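Probable fumarate reductase Ifc3 (Shewanella frigidimarina, PDB 1QO8) reduces fumarate to succinate in vitro in an essentially one-way reaction, using FAD and four covalently bound c-type haems, and may take part in electron transport to ferric iron. Local coordinates at residues A[216-221]-A[250-255]; A[316-321]-A[355-360]; A[445-448]-A[452-455]. One frame throughout, in Å; residues are numbered along the deposited sequence.

Interaction 1 of 3, residues A[216-221]-A[250-255]; sequences QWLESL and PEIIDT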
loop_
_atom_site.group_PDB
_atom_site.type_symbol
_atom_site.label_atom_id
_atom_site.label_comp_id
_atom_site.label_asym_id
_atom_site.label_seq_id
_atom_site.Cartn_x
_atom_site.Cartn_y
_atom_site.Cartn_z
ATOM N N GLN A 216 -5.990 -8.349 -34.000
ATOM C CA GLN A 216 -6.837 -9.085 -34.895
ATOM C C GLN A 216 -8.279 -9.241 -34.448
ATOM O O GLN A 216 -9.219 -8.992 -35.220
ATOM C CB GLN A 216 -6.287 -10.499 -35.087
ATOM C CG GLN A 216 -5.166 -10.576 -36.104
ATOM C CD GLN A 216 -4.610 -11.993 -36.058
ATOM O OE1 GLN A 216 -5.165 -12.902 -36.701
ATOM N NE2 GLN A 216 -3.566 -12.227 -35.299
ATOM N N TRP A 217 -8.438 -9.594 -33.183
ATOM C CA TRP A 217 -9.749 -9.582 -32.545
ATOM C C TRP A 217 -10.417 -8.245 -32.664
ATOM O O TRP A 217 -11.577 -8.161 -33.024
ATOM C CB TRP A 217 -9.565 -10.038 -31.095
ATOM C CG TRP A 217 -10.657 -9.614 -30.144
ATOM C CD1 TRP A 217 -10.636 -8.659 -29.187
ATOM C CD2 TRP A 217 -11.978 -10.162 -30.126
ATOM N NE1 TRP A 217 -11.854 -8.569 -28.522
ATOM C CE2 TRP A 217 -12.694 -9.522 -29.088
ATOM C CE3 TRP A 217 -12.614 -11.159 -30.873
ATOM C CZ2 TRP A 217 -14.000 -9.847 -28.809
ATOM C CZ3 TRP A 217 -13.916 -11.479 -30.572
ATOM C CH2 TRP A 217 -14.619 -10.800 -29.576
ATOM N N LEU A 218 -9.739 -7.114 -32.375
ATOM C CA LEU A 218 -10.444 -5.824 -32.537
ATOM C C LEU A 218 -10.814 -5.532 -33.996
ATOM O O LEU A 218 -11.860 -4.905 -34.256
ATOM C CB LEU A 218 -9.622 -4.711 -31.903
ATOM C CG LEU A 218 -9.400 -4.858 -30.375
ATOM C CD1 LEU A 218 -8.322 -3.915 -29.871
ATOM C CD2 LEU A 218 -10.705 -4.648 -29.625
ATOM N N GLU A 219 -9.908 -5.872 -34.911
ATOM C CA GLU A 219 -10.103 -5.788 -36.331
ATOM C C GLU A 219 -11.246 -6.687 -36.833
ATOM O O GLU A 219 -12.035 -6.129 -37.573
ATOM C CB GLU A 219 -8.869 -6.260 -37.156
ATOM C CG GLU A 219 -7.842 -5.117 -36.997
ATOM C CD GLU A 219 -6.496 -5.587 -37.490
ATOM O OE1 GLU A 219 -6.190 -6.783 -37.272
ATOM O OE2 GLU A 219 -5.790 -4.798 -38.142
ATOM N N SER A 220 -11.376 -7.903 -36.334
ATOM C CA SER A 220 -12.587 -8.650 -36.676
ATOM C C SER A 220 -13.842 -7.890 -36.276
ATOM O O SER A 220 -14.888 -8.175 -36.856
ATOM C CB SER A 220 -12.678 -10.022 -36.045
ATOM O OG SER A 220 -12.630 -10.005 -34.624
ATOM N N LEU A 221 -13.859 -6.957 -35.338
ATOM C CA LEU A 221 -15.067 -6.289 -34.921
ATOM C C LEU A 221 -15.176 -5.023 -35.730
ATOM O O LEU A 221 -16.153 -4.368 -35.412
ATOM C CB LEU A 221 -15.016 -5.945 -33.409
ATOM C CG LEU A 221 -14.682 -7.139 -32.496
ATOM C CD1 LEU A 221 -14.624 -6.802 -30.986
ATOM C CD2 LEU A 221 -15.649 -8.305 -32.739
ATOM N N PRO A 250 -11.132 6.265 -28.959
ATOM C CA PRO A 250 -12.488 6.407 -29.487
ATOM C C PRO A 250 -12.720 5.311 -30.503
ATOM O O PRO A 250 -13.743 4.610 -30.429
ATOM C CB PRO A 250 -12.507 7.804 -30.147
ATOM C CG PRO A 250 -11.559 8.580 -29.249
ATOM C CD PRO A 250 -10.470 7.595 -28.880
ATOM N N GLU A 251 -11.753 5.052 -31.387
ATOM C CA GLU A 251 -11.902 3.902 -32.276
ATOM C C GLU A 251 -12.220 2.643 -31.475
ATOM O O GLU A 251 -13.060 1.848 -31.925
ATOM C CB GLU A 251 -10.680 3.630 -33.116
ATOM C CG GLU A 251 -10.758 2.599 -34.189
ATOM C CD GLU A 251 -11.590 2.919 -35.396
ATOM O OE1 GLU A 251 -12.187 4.023 -35.447
ATOM O OE2 GLU A 251 -11.661 1.987 -36.252
ATOM N N ILE A 252 -11.340 2.324 -30.500
ATOM C CA ILE A 252 -11.507 1.041 -29.801
ATOM C C ILE A 252 -12.826 0.915 -29.032
ATOM O O ILE A 252 -13.454 -0.142 -29.144
ATOM C CB ILE A 252 -10.292 0.664 -28.950
ATOM C CG1 ILE A 252 -9.073 0.393 -29.825
ATOM C CG2 ILE A 252 -10.573 -0.604 -28.138
ATOM C CD1 ILE A 252 -7.731 0.243 -29.104
ATOM N N ILE A 253 -13.253 1.862 -28.271
ATOM C CA ILE A 253 -14.452 1.885 -27.448
ATOM C C ILE A 253 -15.650 2.058 -28.393
ATOM O O ILE A 253 -16.667 1.449 -28.103
ATOM C CB ILE A 253 -14.454 3.104 -26.499
ATOM C CG1 ILE A 253 -13.512 2.826 -25.326
ATOM C CG2 ILE A 253 -15.821 3.586 -25.979
ATOM C CD1 ILE A 253 -13.695 1.522 -24.582
ATOM N N ASP A 254 -15.532 2.842 -29.472
ATOM C CA ASP A 254 -16.639 2.855 -30.466
ATOM C C ASP A 254 -16.827 1.436 -30.992
ATOM O O ASP A 254 -17.963 0.914 -31.071
ATOM C CB ASP A 254 -16.485 3.866 -31.594
ATOM C CG ASP A 254 -16.682 5.303 -31.130
ATOM O OD1 ASP A 254 -17.040 5.681 -29.981
ATOM O OD2 ASP A 254 -16.492 6.279 -31.908
ATOM N N THR A 255 -15.753 0.709 -31.296
ATOM C CA THR A 255 -15.855 -0.605 -31.888
ATOM C C THR A 255 -16.431 -1.632 -30.896
ATOM O O THR A 255 -17.224 -2.472 -31.265
ATOM C CB THR A 255 -14.485 -1.120 -32.341
ATOM O OG1 THR A 255 -14.001 -0.153 -33.254
ATOM C CG2 THR A 255 -14.603 -2.448 -33.039
#
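Thr-255 presents its methyl to Leu-221, and that small group makes the nearest contacts between the two segments, which lie on helices 201-220 and 248-262. CG2 lies 3.5 Å from CB of Leu-221 and 3.4 Å from O of Leu-221; it also comes within 3.9 Å of O of Leu-218, so it sits among two carbonyl oxygens and the root of a leucine.

The rotation of the threonine explains this. OG1 lies beside the backbone N (chi1 -58°), which sets the methyl CG2 anti to that N and lets it reach across, while OG1 is turned back on its own helix and donates to O of Glu-251 at 2.6 Å. The C=O...OG1 angle is 159°, with the hydroxyl tilted somewhat out of the carbonyl plane. The same carbonyl also accepts from the Thr-255 N-H, so one oxygen serves two donors.

About a turn earlier in each segment, Leu-218 points toward the partner and brings CD1 within 4.3 Å of CD1 of Ile-252, a looser meeting of two branch ends. CD1 of Leu-221 turns to its own segment and rests 3.7 Å above one face of the Trp-217 ring, offset toward the rim. That indole is also held by Arg-553 through a cation-pi contact.

Ile-252 leans on Ile-545 of the FAD site, so this side of the pair lies one layer from the cofactor, the Ile-252 side chain about 8 Å from FAD at the nearest atoms. Across the two segments no hydrogen bond forms; the threonine hydroxyl being used within its helix, the join relies on non-directional van der Waals contact.

Interaction 2 of 3, residues A[316-321]-A[355-360]; sequences EMIAYY and DWVQAH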
loop_
_atom_site.group_PDB
_atom_site.type_symbol
_atom_site.label_atom_id
_atom_site.label_comp_id
_atom_site.label_asym_id
_atom_site.label_seq_id
_atom_site.Cartn_x
_atom_site.Cartn_y
_atom_site.Cartn_z
ATOM N N GLU A 316 -7.800 10.180 -1.761
ATOM C CA GLU A 316 -7.381 9.559 -0.483
ATOM C C GLU A 316 -6.424 8.422 -0.779
ATOM O O GLU A 316 -5.409 8.299 -0.078
ATOM C CB GLU A 316 -8.616 8.990 0.295
ATOM C CG GLU A 316 -8.069 8.162 1.461
ATOM C CD GLU A 316 -9.042 7.566 2.455
ATOM O OE1 GLU A 316 -10.164 8.098 2.551
ATOM O OE2 GLU A 316 -8.648 6.580 3.114
ATOM N N MET A 317 -6.709 7.605 -1.800
ATOM C CA MET A 317 -5.792 6.535 -2.110
ATOM C C MET A 317 -4.429 7.103 -2.551
ATOM O O MET A 317 -3.349 6.671 -2.148
ATOM C CB MET A 317 -6.380 5.621 -3.219
ATOM C CG MET A 317 -7.596 4.809 -2.756
ATOM S SD MET A 317 -8.346 3.866 -4.059
ATOM C CE MET A 317 -7.216 2.618 -4.558
ATOM N N ILE A 318 -4.441 8.101 -3.477
ATOM C CA ILE A 318 -3.175 8.747 -3.886
ATOM C C ILE A 318 -2.402 9.334 -2.711
ATOM O O ILE A 318 -1.226 9.083 -2.642
ATOM C CB ILE A 318 -3.432 9.920 -4.910
ATOM C CG1 ILE A 318 -4.022 9.288 -6.164
ATOM C CG2 ILE A 318 -2.168 10.738 -5.113
ATOM C CD1 ILE A 318 -3.146 8.423 -7.030
ATOM N N ALA A 319 -3.004 10.109 -1.832
ATOM C CA ALA A 319 -2.378 10.714 -0.682
ATOM C C ALA A 319 -1.848 9.604 0.257
ATOM O O ALA A 319 -0.722 9.738 0.709
ATOM C CB ALA A 319 -3.320 11.612 0.104
ATOM N N TYR A 320 -2.497 8.441 0.346
ATOM C CA TYR A 320 -1.993 7.373 1.178
ATOM C C TYR A 320 -0.803 6.606 0.619
ATOM O O TYR A 320 0.128 6.199 1.340
ATOM C CB TYR A 320 -3.092 6.345 1.527
ATOM C CG TYR A 320 -2.645 5.748 2.875
ATOM C CD1 TYR A 320 -2.785 6.462 4.066
ATOM C CD2 TYR A 320 -2.031 4.523 2.858
ATOM C CE1 TYR A 320 -2.326 5.897 5.276
ATOM C CE2 TYR A 320 -1.592 3.957 4.052
ATOM C CZ TYR A 320 -1.761 4.633 5.243
ATOM O OH TYR A 320 -1.283 4.039 6.375
ATOM N N TYR A 321 -0.809 6.317 -0.655
ATOM C CA TYR A 321 0.218 5.516 -1.304
ATOM C C TYR A 321 1.360 6.423 -1.746
ATOM O O TYR A 321 2.513 6.002 -1.804
ATOM C CB TYR A 321 -0.377 4.771 -2.500
ATOM C CG TYR A 321 -1.405 3.696 -2.213
ATOM C CD1 TYR A 321 -1.139 2.803 -1.170
ATOM C CD2 TYR A 321 -2.612 3.556 -2.893
ATOM C CE1 TYR A 321 -2.021 1.772 -0.875
ATOM C CE2 TYR A 321 -3.499 2.527 -2.576
ATOM C CZ TYR A 321 -3.205 1.638 -1.553
ATOM O OH TYR A 321 -4.033 0.610 -1.220
ATOM N N ASP A 355 1.095 0.468 -4.650
ATOM C CA ASP A 355 1.316 1.906 -4.452
ATOM C C ASP A 355 2.034 2.555 -5.647
ATOM O O ASP A 355 2.279 3.767 -5.554
ATOM C CB ASP A 355 2.020 2.173 -3.134
ATOM C CG ASP A 355 3.345 1.515 -2.841
ATOM O OD1 ASP A 355 3.584 0.407 -3.353
ATOM O OD2 ASP A 355 4.142 2.128 -2.106
ATOM N N TRP A 356 2.197 1.916 -6.771
ATOM C CA TRP A 356 3.055 2.406 -7.869
ATOM C C TRP A 356 2.205 3.248 -8.846
ATOM O O TRP A 356 1.227 2.687 -9.371
ATOM C CB TRP A 356 3.878 1.300 -8.577
ATOM C CG TRP A 356 5.063 1.014 -7.687
ATOM C CD1 TRP A 356 5.150 0.063 -6.707
ATOM C CD2 TRP A 356 6.300 1.721 -7.656
ATOM N NE1 TRP A 356 6.363 0.118 -6.059
ATOM C CE2 TRP A 356 7.077 1.144 -6.619
ATOM C CE3 TRP A 356 6.793 2.810 -8.374
ATOM C CZ2 TRP A 356 8.350 1.631 -6.296
ATOM C CZ3 TRP A 356 8.047 3.303 -8.030
ATOM C CH2 TRP A 356 8.822 2.677 -7.042
ATOM N N VAL A 357 2.410 4.557 -8.805
ATOM C CA VAL A 357 1.641 5.546 -9.552
ATOM C C VAL A 357 2.543 6.355 -10.520
ATOM O O VAL A 357 3.669 6.828 -10.275
ATOM C CB VAL A 357 0.896 6.492 -8.603
ATOM C CG1 VAL A 357 0.051 7.554 -9.326
ATOM C CG2 VAL A 357 0.037 5.656 -7.622
ATOM N N GLN A 358 2.093 6.268 -11.787
ATOM C CA GLN A 358 2.792 6.961 -12.889
ATOM C C GLN A 358 2.083 8.289 -13.116
ATOM O O GLN A 358 0.849 8.401 -13.125
ATOM C CB GLN A 358 2.886 6.173 -14.151
ATOM C CG GLN A 358 3.400 6.992 -15.372
ATOM C CD GLN A 358 3.149 6.063 -16.540
ATOM O OE1 GLN A 358 2.040 5.980 -17.040
ATOM N NE2 GLN A 358 4.186 5.334 -16.917
ATOM N N ALA A 359 2.972 9.272 -13.320
ATOM C CA ALA A 359 2.450 10.619 -13.599
ATOM C C ALA A 359 2.975 11.188 -14.907
ATOM O O ALA A 359 4.031 10.791 -15.337
ATOM C CB ALA A 359 2.962 11.578 -12.518
ATOM N N HIS A 360 2.480 12.355 -15.286
ATOM C CA HIS A 360 2.973 13.014 -16.504
ATOM C C HIS A 360 3.333 14.403 -16.042
ATOM O O HIS A 360 2.602 15.038 -15.319
ATOM C CB HIS A 360 1.902 12.948 -17.604
ATOM C CG HIS A 360 2.339 13.679 -18.836
ATOM N ND1 HIS A 360 2.705 13.066 -20.002
ATOM C CD2 HIS A 360 2.439 15.013 -19.076
ATOM C CE1 HIS A 360 3.053 13.972 -20.908
ATOM N NE2 HIS A 360 2.829 15.132 -20.367
HETATM O O HOH W 1 3.359 3.868 -0.174
#
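The ring of Tyr-321 and the carboxylate of Asp-355 are the flat groups here, their planes 64° apart. What approaches the ring, which Tyr-311 also meets, is the aspartate methylene, coming in obliquely: CB of Asp-355 is 3.6 Å from CB of Tyr-321 and 3.8 Å from its CD1, so the contact is made at CB and the near end of the ring, CG and CD1.

Asp-355 has CG between its backbone N and carbonyl carbon (chi1 56°), which carries the carboxylate past the tyrosine to a water. This water donates twice, to O of Tyr-321 at 2.8 Å and to OD2 of Asp-355 at 2.7 Å, and so ties the last turn of helix 315-321 to the loop that leads into the strand. OD2 also forms a salt bridge with Arg-322, whose charge should help to keep the carboxylate ionised.

The helix here packs against a strand of the large mixed sheet of the flavoprotein part. Strand 357-364 pairs antiparallel with 489-505, and farther along it lies His-360, which probably binds succinate, as in related enzymes. From the closest backbone approach, 4.9 Å between CA of Tyr-321 and CA of Asp-355, the segments splay to 8.1 Å between CA of Ile-318 and CA of Val-357.

Side chains bridge that wider end: CD1 of Ile-318 touches CG1 of Val-357 at 4.0 Å, the two crossing at about a right angle, with Ile-498 of strand 489-505 against both. Another part of the helix surface faces the dimer partner, where Tyr-320 meets Tyr-320 of the second subunit.

Interaction 3 of 3, residues A[445-448]-A[452-455]; sequences LAKS and KVAD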
loop_
_atom_site.group_PDB
_atom_site.type_symbol
_atom_site.label_atom_id
_atom_site.label_comp_id
_atom_site.label_asym_id
_atom_site.label_seq_id
_atom_site.Cartn_x
_atom_site.Cartn_y
_atom_site.Cartn_z
ATOM N N LEU A 445 0.011 39.484 -22.152
ATOM C CA LEU A 445 0.019 38.069 -21.810
ATOM C C LEU A 445 0.133 37.965 -20.280
ATOM O O LEU A 445 -0.517 37.181 -19.620
ATOM C CB LEU A 445 1.256 37.355 -22.393
ATOM C CG LEU A 445 1.168 35.878 -22.810
ATOM C CD1 LEU A 445 2.445 35.100 -22.586
ATOM C CD2 LEU A 445 -0.096 35.114 -22.417
ATOM N N ALA A 446 1.050 38.752 -19.674
ATOM C CA ALA A 446 1.302 38.692 -18.240
ATOM C C ALA A 446 0.043 39.066 -17.454
ATOM O O ALA A 446 -0.262 38.430 -16.439
ATOM C CB ALA A 446 2.471 39.588 -17.866
ATOM N N LYS A 447 -0.710 40.063 -17.954
ATOM C CA LYS A 447 -1.908 40.495 -17.256
ATOM C C LYS A 447 -2.996 39.453 -17.401
ATOM O O LYS A 447 -3.532 39.073 -16.374
ATOM C CB LYS A 447 -2.419 41.872 -17.707
ATOM C CG LYS A 447 -1.585 42.943 -16.966
ATOM C CD LYS A 447 -1.226 44.076 -17.913
ATOM C CE LYS A 447 -1.455 45.444 -17.282
ATOM N NZ LYS A 447 -0.509 46.449 -17.892
ATOM N N SER A 448 -3.206 38.910 -18.593
ATOM C CA SER A 448 -4.131 37.777 -18.719
ATOM C C SER A 448 -3.834 36.603 -17.799
ATOM O O SER A 448 -4.754 35.971 -17.277
ATOM C CB SER A 448 -4.109 37.307 -20.180
ATOM O OG SER A 448 -4.406 38.509 -20.907
ATOM N N LYS A 452 3.668 38.558 -12.929
ATOM C CA LYS A 452 4.198 39.934 -12.718
ATOM C C LYS A 452 4.696 40.479 -14.051
ATOM O O LYS A 452 5.544 39.836 -14.684
ATOM C CB LYS A 452 5.341 39.903 -11.719
ATOM C CG LYS A 452 4.946 39.342 -10.338
ATOM C CD LYS A 452 5.954 39.805 -9.300
ATOM C CE LYS A 452 5.874 39.108 -7.947
ATOM N NZ LYS A 452 7.110 39.157 -7.106
ATOM N N VAL A 453 4.245 41.614 -14.495
ATOM C CA VAL A 453 4.699 42.307 -15.685
ATOM C C VAL A 453 6.211 42.458 -15.732
ATOM O O VAL A 453 6.863 42.068 -16.680
ATOM C CB VAL A 453 4.031 43.704 -15.746
ATOM C CG1 VAL A 453 4.670 44.520 -16.875
ATOM C CG2 VAL A 453 2.532 43.548 -15.993
ATOM N N ALA A 454 6.834 42.921 -14.658
ATOM C CA ALA A 454 8.297 43.099 -14.632
ATOM C C ALA A 454 9.093 41.810 -14.613
ATOM O O ALA A 454 10.168 41.582 -15.219
ATOM C CB ALA A 454 8.580 44.035 -13.453
ATOM N N ASP A 455 8.593 40.821 -13.880
ATOM C CA ASP A 455 9.267 39.503 -13.913
ATOM C C ASP A 455 9.156 38.869 -15.310
ATOM O O ASP A 455 10.199 38.454 -15.844
ATOM C CB ASP A 455 8.763 38.599 -12.812
ATOM C CG ASP A 455 8.984 39.093 -11.412
ATOM O OD1 ASP A 455 9.021 40.307 -11.089
ATOM O OD2 ASP A 455 9.176 38.215 -10.537
#
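Ala-446 and Val-453 mark the nearest approach of two consecutive helices joined by a short loop, their CA atoms 5.6 Å apart. Helix 442-448 ends, a few residues turn the chain, and helix 453-469 starts with Lys-452 at its N-cap position. Thr-449, just past the first helix, turns its OG1 back to the carbonyl oxygens of Leu-445 and Ala-446, while the backbone of Lys-452 is hydrogen-bonded to Asp-386. Bonds thus hold residues at both ends of the connection, and the second helix begins close beside the end of the first.

The contact between the helices is thin and apolar. Ala-446 points its methyl toward the second segment, where CB stands 4.1 Å from CA of Val-453 and 4.4 Å from its CG2; O of Lys-452 is also at the limit of touch. The small methyl, lying against a backbone carbon, is consistent with the close approach of the chains.

Val-453 has CG1 anti to its backbone N (chi1 171°), and its other branch, CG2, is the one turned to the first helix. There it meets both partners: the Ala-446 methyl, and the aliphatic part of Lys-447, which passes alongside. Leu-445 packs on Tyr-489 and Ala-491 of strand 489-505, joining helix 442-448 to the large sheet.

No hydrogen bond links the two segments. Lys-447 contributes only its carbon chain, with CD 4.3 Å from CG2 of Val-453, while its NZ forms a salt bridge with OE2 of Glu-443, one turn back on the same helix.

All three contacts lie in the flavin-binding part of the chain and follow one another in sequence without touching. Interactions 1 and 2 are buried, on opposite sides of the chain's centre, their nearest atoms about 17 Å apart; interaction 3 is only partly buried, near the surface, its centre 35 Å from that of the chain. Helix meets helix in interactions 1 and 3, distant in sequence in the first and consecutive in the other, whereas interaction 2 sets a helix against a strand. Strand 489-505 backs both interaction 2 and interaction 3. None has a direct hydrogen bond across its segments: 1 sets a methyl against carbonyl oxygens and a leucine, 3 rests on sparse apolar contact, and only 2 adds a bridging water.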